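Local coordinates for probable quinone reductase Qor (NADPH:quinone reductase) (Zeta-crystallin homolog protein) (Mycobacterium tuberculosis, PDB 4RVU) that binds NADPH and probably uses it to reduce quinones, as a zeta-crystallin-like member of the medium-chain dehydrogenase/reductase family, at residues Glu39-Asn44 / Ser65-Thr70; Thr119-Ala124 / Val301-Arg306. One frame throughout, in Å; residues are numbered along the deposited sequence.

Interaction 1. Residues Glu39-Asn44 / Ser65-Thr70; sequences EAIGVN and SEVCGT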
loop_
_atom_site.group_PDB
_atom_site.type_symbol
_atom_site.label_atom_id
_atom_site.label_comp_id
_atom_site.label_asym_id
_atom_site.label_seq_id
_atom_site.Cartn_x
_atom_site.Cartn_y
_atom_site.Cartn_z
ATOM N N GLU A 39 -32.817 -16.484 10.541
ATOM C CA GLU A 39 -33.991 -15.690 10.176
ATOM C C GLU A 39 -33.779 -14.984 8.843
ATOM O O GLU A 39 -34.721 -14.782 8.072
ATOM C CB GLU A 39 -34.331 -14.688 11.285
ATOM C CG GLU A 39 -34.825 -15.388 12.543
ATOM C CD GLU A 39 -35.152 -14.446 13.681
ATOM O OE1 GLU A 39 -34.968 -13.220 13.545
ATOM O OE2 GLU A 39 -35.597 -14.953 14.726
ATOM N N ALA A 40 -32.535 -14.597 8.577
ATOM C CA ALA A 40 -32.171 -13.998 7.297
ATOM C C ALA A 40 -30.706 -14.319 7.016
ATOM O O ALA A 40 -29.873 -14.305 7.920
ATOM C CB ALA A 40 -32.404 -12.491 7.314
ATOM N N ILE A 41 -30.395 -14.603 5.760
ATOM C CA ILE A 41 -29.059 -15.073 5.396
ATOM C C ILE A 41 -28.462 -14.119 4.381
ATOM O O ILE A 41 -29.080 -13.829 3.363
ATOM C CB ILE A 41 -29.154 -16.490 4.810
ATOM C CG1 ILE A 41 -29.677 -17.453 5.874
ATOM C CG2 ILE A 41 -27.796 -16.977 4.294
ATOM C CD1 ILE A 41 -30.335 -18.681 5.297
ATOM N N GLY A 42 -27.249 -13.637 4.639
ATOM C CA GLY A 42 -26.637 -12.673 3.743
ATOM C C GLY A 42 -26.064 -13.332 2.501
ATOM O O GLY A 42 -25.518 -14.431 2.560
ATOM N N VAL A 43 -26.205 -12.661 1.367
ATOM C CA VAL A 43 -25.533 -13.080 0.141
ATOM C C VAL A 43 -24.332 -12.165 -0.095
ATOM O O VAL A 43 -24.442 -10.941 0.009
ATOM C CB VAL A 43 -26.498 -13.058 -1.066
ATOM C CG1 VAL A 43 -25.759 -13.395 -2.360
ATOM C CG2 VAL A 43 -27.621 -14.060 -0.841
ATOM N N ASN A 44 -23.178 -12.759 -0.383
ATOM C CA ASN A 44 -21.968 -11.966 -0.595
ATOM C C ASN A 44 -21.226 -12.415 -1.829
ATOM O O ASN A 44 -21.248 -13.594 -2.159
ATOM C CB ASN A 44 -21.069 -12.052 0.635
ATOM C CG ASN A 44 -21.691 -11.367 1.823
ATOM O OD1 ASN A 44 -21.685 -10.132 1.903
ATOM N ND2 ASN A 44 -22.278 -12.152 2.731
ATOM N N SER A 65 -21.339 -17.323 4.740
ATOM C CA SER A 65 -20.807 -16.999 6.063
ATOM C C SER A 65 -21.585 -15.936 6.832
ATOM O O SER A 65 -21.257 -15.649 7.981
ATOM C CB SER A 65 -19.323 -16.605 5.978
ATOM O OG SER A 65 -19.150 -15.311 5.436
ATOM N N GLU A 66 -22.614 -15.358 6.223
ATOM C CA GLU A 66 -23.352 -14.281 6.890
ATOM C C GLU A 66 -24.765 -14.731 7.257
ATOM O O GLU A 66 -25.516 -15.197 6.403
ATOM C CB GLU A 66 -23.389 -13.019 6.015
ATOM C CG GLU A 66 -24.016 -11.791 6.693
ATOM C CD GLU A 66 -23.935 -10.509 5.848
ATOM O OE1 GLU A 66 -23.868 -10.593 4.601
ATOM O OE2 GLU A 66 -23.932 -9.408 6.444
ATOM N N VAL A 67 -25.114 -14.615 8.537
ATOM C CA VAL A 67 -26.441 -15.037 9.008
ATOM C C VAL A 67 -26.893 -14.168 10.164
ATOM O O VAL A 67 -26.087 -13.747 10.980
ATOM C CB VAL A 67 -26.458 -16.518 9.453
ATOM C CG1 VAL A 67 -25.530 -16.732 10.639
ATOM C CG2 VAL A 67 -27.883 -16.996 9.806
ATOM N N CYS A 68 -28.188 -13.879 10.210
ATOM C CA CYS A 68 -28.794 -13.321 11.409
ATOM C C CYS A 68 -29.891 -14.278 11.850
ATOM O O CYS A 68 -30.672 -14.757 11.023
ATOM C CB CYS A 68 -29.396 -11.945 11.124
ATOM S SG CYS A 68 -30.328 -11.281 12.527
ATOM N N GLY A 69 -29.936 -14.589 13.142
ATOM C CA GLY A 69 -31.014 -15.413 13.667
ATOM C C GLY A 69 -30.928 -15.537 15.171
ATOM O O GLY A 69 -30.245 -14.748 15.817
ATOM N N THR A 70 -31.613 -16.529 15.738
ATOM C CA THR A 70 -31.641 -16.660 17.188
ATOM C C THR A 70 -30.702 -17.758 17.658
ATOM O O THR A 70 -30.525 -18.770 16.978
ATOM C CB THR A 70 -33.077 -16.924 17.716
ATOM O OG1 THR A 70 -33.670 -17.984 16.958
ATOM C CG2 THR A 70 -33.922 -15.671 17.579
HETATM O O HOH W 1 -35.562 -17.664 15.058
HETATM O O HOH W 2 -22.119 -15.118 2.895
HETATM O O HOH W 3 -24.408 -16.285 4.049
#

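Interaction 2. Residues Thr119-Ala124 / Val301-Arg306; sequences TSEVAA and VAVGGR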
loop_
_atom_site.group_PDB
_atom_site.type_symbol
_atom_site.label_atom_id
_atom_site.label_comp_id
_atom_site.label_asym_id
_atom_site.label_seq_id
_atom_site.Cartn_x
_atom_site.Cartn_y
_atom_site.Cartn_z
ATOM N N THR A 119 -34.177 -5.048 12.312
ATOM C CA THR A 119 -34.749 -6.319 11.880
ATOM C C THR A 119 -33.657 -7.292 11.483
ATOM O O THR A 119 -32.514 -6.905 11.186
ATOM C CB THR A 119 -35.703 -6.191 10.678
ATOM O OG1 THR A 119 -34.960 -5.756 9.533
ATOM C CG2 THR A 119 -36.836 -5.212 10.962
ATOM N N SER A 120 -34.013 -8.568 11.469
ATOM C CA SER A 120 -33.047 -9.603 11.122
ATOM C C SER A 120 -32.614 -9.477 9.660
ATOM O O SER A 120 -31.448 -9.711 9.342
ATOM C CB SER A 120 -33.633 -10.979 11.417
ATOM O OG SER A 120 -33.912 -11.107 12.806
ATOM N N GLU A 121 -33.542 -9.094 8.779
ATOM C CA GLU A 121 -33.213 -8.867 7.371
ATOM C C GLU A 121 -32.196 -7.748 7.193
ATOM O O GLU A 121 -31.246 -7.873 6.412
ATOM C CB GLU A 121 -34.457 -8.467 6.577
ATOM C CG GLU A 121 -35.369 -9.596 6.180
ATOM C CD GLU A 121 -36.505 -9.089 5.316
ATOM O OE1 GLU A 121 -36.787 -7.869 5.360
ATOM O OE2 GLU A 121 -37.121 -9.906 4.606
ATOM N N VAL A 122 -32.400 -6.641 7.904
ATOM C CA VAL A 122 -31.442 -5.535 7.839
ATOM C C VAL A 122 -30.085 -5.950 8.407
ATOM O O VAL A 122 -29.050 -5.654 7.822
ATOM C CB VAL A 122 -31.984 -4.270 8.536
ATOM C CG1 VAL A 122 -30.890 -3.233 8.688
ATOM C CG2 VAL A 122 -33.145 -3.689 7.717
ATOM N N ALA A 123 -30.080 -6.662 9.531
ATOM C CA ALA A 123 -28.824 -7.148 10.111
ATOM C C ALA A 123 -28.032 -8.025 9.132
ATOM O O ALA A 123 -26.807 -7.903 9.018
ATOM C CB ALA A 123 -29.091 -7.900 11.418
ATOM N N ALA A 124 -28.721 -8.908 8.417
ATOM C CA ALA A 124 -28.048 -9.809 7.469
ATOM C C ALA A 124 -27.733 -9.102 6.168
ATOM O O ALA A 124 -27.024 -9.642 5.306
ATOM C CB ALA A 124 -28.898 -11.057 7.202
ATOM N N VAL A 301 -29.173 0.928 5.914
ATOM C CA VAL A 301 -28.936 -0.249 5.088
ATOM C C VAL A 301 -30.263 -0.817 4.638
ATOM O O VAL A 301 -31.001 -1.387 5.441
ATOM C CB VAL A 301 -28.144 -1.323 5.833
ATOM C CG1 VAL A 301 -27.921 -2.538 4.927
ATOM C CG2 VAL A 301 -26.798 -0.760 6.303
ATOM N N ALA A 302 -30.576 -0.655 3.357
ATOM C CA ALA A 302 -31.852 -1.134 2.828
ATOM C C ALA A 302 -31.711 -2.602 2.460
ATOM O O ALA A 302 -30.610 -3.072 2.171
ATOM C CB ALA A 302 -32.261 -0.322 1.614
ATOM N N VAL A 303 -32.816 -3.337 2.483
ATOM C CA VAL A 303 -32.789 -4.704 1.971
ATOM C C VAL A 303 -33.054 -4.628 0.473
ATOM O O VAL A 303 -34.191 -4.391 0.056
ATOM C CB VAL A 303 -33.851 -5.587 2.651
ATOM C CG1 VAL A 303 -33.770 -7.016 2.118
ATOM C CG2 VAL A 303 -33.658 -5.569 4.162
ATOM N N GLY A 304 -32.014 -4.821 -0.337
ATOM C CA GLY A 304 -32.112 -4.583 -1.775
ATOM C C GLY A 304 -32.780 -5.686 -2.580
ATOM O O GLY A 304 -33.250 -5.463 -3.697
ATOM N N GLY A 305 -32.829 -6.887 -2.024
ATOM C CA GLY A 305 -33.497 -7.978 -2.708
ATOM C C GLY A 305 -33.655 -9.148 -1.774
ATOM O O GLY A 305 -32.844 -9.324 -0.867
ATOM N N ARG A 306 -34.692 -9.947 -2.005
ATOM C CA ARG A 306 -35.002 -11.092 -1.155
ATOM C C ARG A 306 -35.285 -12.314 -2.015
ATOM O O ARG A 306 -35.955 -12.211 -3.044
ATOM C CB ARG A 306 -36.253 -10.809 -0.325
ATOM C CG ARG A 306 -36.154 -9.633 0.602
ATOM C CD ARG A 306 -37.494 -9.381 1.270
ATOM N NE ARG A 306 -37.418 -8.315 2.262
ATOM C CZ ARG A 306 -37.540 -7.021 1.974
ATOM N NH1 ARG A 306 -37.736 -6.633 0.716
ATOM N NH2 ARG A 306 -37.463 -6.110 2.940
#

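Interaction 1. Residues Glu39-Asn44 / Ser65-Thr70
E39 and A40 both face C68 across a classic beta bulge in the antiparallel pairing of strands 40-42 and 67-74, within the GroES-like domain, which illustrates how a strand can turn a corner without losing its partner. The backbone of 39-44 donates twice to one acceptor: C68 O accepts from E39 N at 2.8 Å and from A40 N at 3.1 Å. The return bond, C68 N to A40 O, is 2.9 Å and almost straight, with an N-H...O angle of 178°. G42 N then bonds to E66 O at 2.9 Å.

Apolar contact is slight. I41 and V67 form the non-hydrogen-bonded pair, CG1 of I41 lying 4.3 Å from CG2 of V67, and strand 327-331 adds L330 against I41.

Side-chain polar bonds finish both ends. At the corner, a water joins E39 OE2 to T70 OG1, while E39 OE1 is held by S120. At the other end, N44 belongs to the NADPH pocket. The E66 side chain runs out extended over the CA of G42 to the N44 amide, its CG set opposite the backbone N (chi1 -174°). K129 binds both E66 OE1 and N44 OD1, and L128 N holds E66 OE2. N44 ND2 donates a hydrogen bond of 2.9 Å to E66 OE1, arriving on the anti side of that oxygen, 32° out of the carboxylate plane.

Interaction 2. Residues Thr119-Ala124 / Val301-Arg306
E121 and R306 join the first turn of helix 120-140 to strand 303-308 through a side-on salt bridge, an example of a charged pair laid over an apolar contact between distant parts of a chain. The guanidinium presents NE and NH2 to the carboxylate: NE reaches E121 OE2 at 2.8 Å, and NH2 reaches E121 OE1 at 3.1 Å. Both oxygens lie close to the guanidinium plane, but the two flat groups are turned 42° apart, and NE approaches OE2 from above the carboxylate plane. A weak third bond runs from R306 NE to E121 OE1.

The apolar part lies alongside. V303 touches both partners of the bridge: its CG1 sits 3.7 Å above the guanidinium plane of R306, over the centre, while its CG2 packs 3.9 Å from CB of E121. A chi1 of -179° splits the two branches this way, and CG2 also touches CG2 of V122 at 4.1 Å. The other branch of V122, CG1, rests against O and CB of V301.

Within 119-124, T119 is the N-cap: its OG1 accepts from V122 N at 3.2 Å, tying down the helix start beside these contacts.

The helix and strand segments run at 103° to each other, and strand 327-331 borders both, with L331 against E121 and R306 and V329 against A124 and V303.

Interaction 1 closes before interaction 2 opens along the chain, yet their centres lie only 10 Å apart, on the same side of the chain's centre. Both reach one mixed sheet, in which strand 327-331 pairs antiparallel with 40-42 and parallel with 303-308. The start of helix 120-140, one half of interaction 2, also packs on interaction 1: A124 CB lies 3.5 Å from A40 O, and S120 CA lies 3.5 Å from C68 SG. A pairing 21 residues apart and one 177 residues apart thus share one helix and one sheet. Interaction 1 is buried and runs to the NADPH pocket at N44, whereas interaction 2 lies at the surface, where residues late in the chain return to the sheet begun by earlier strands.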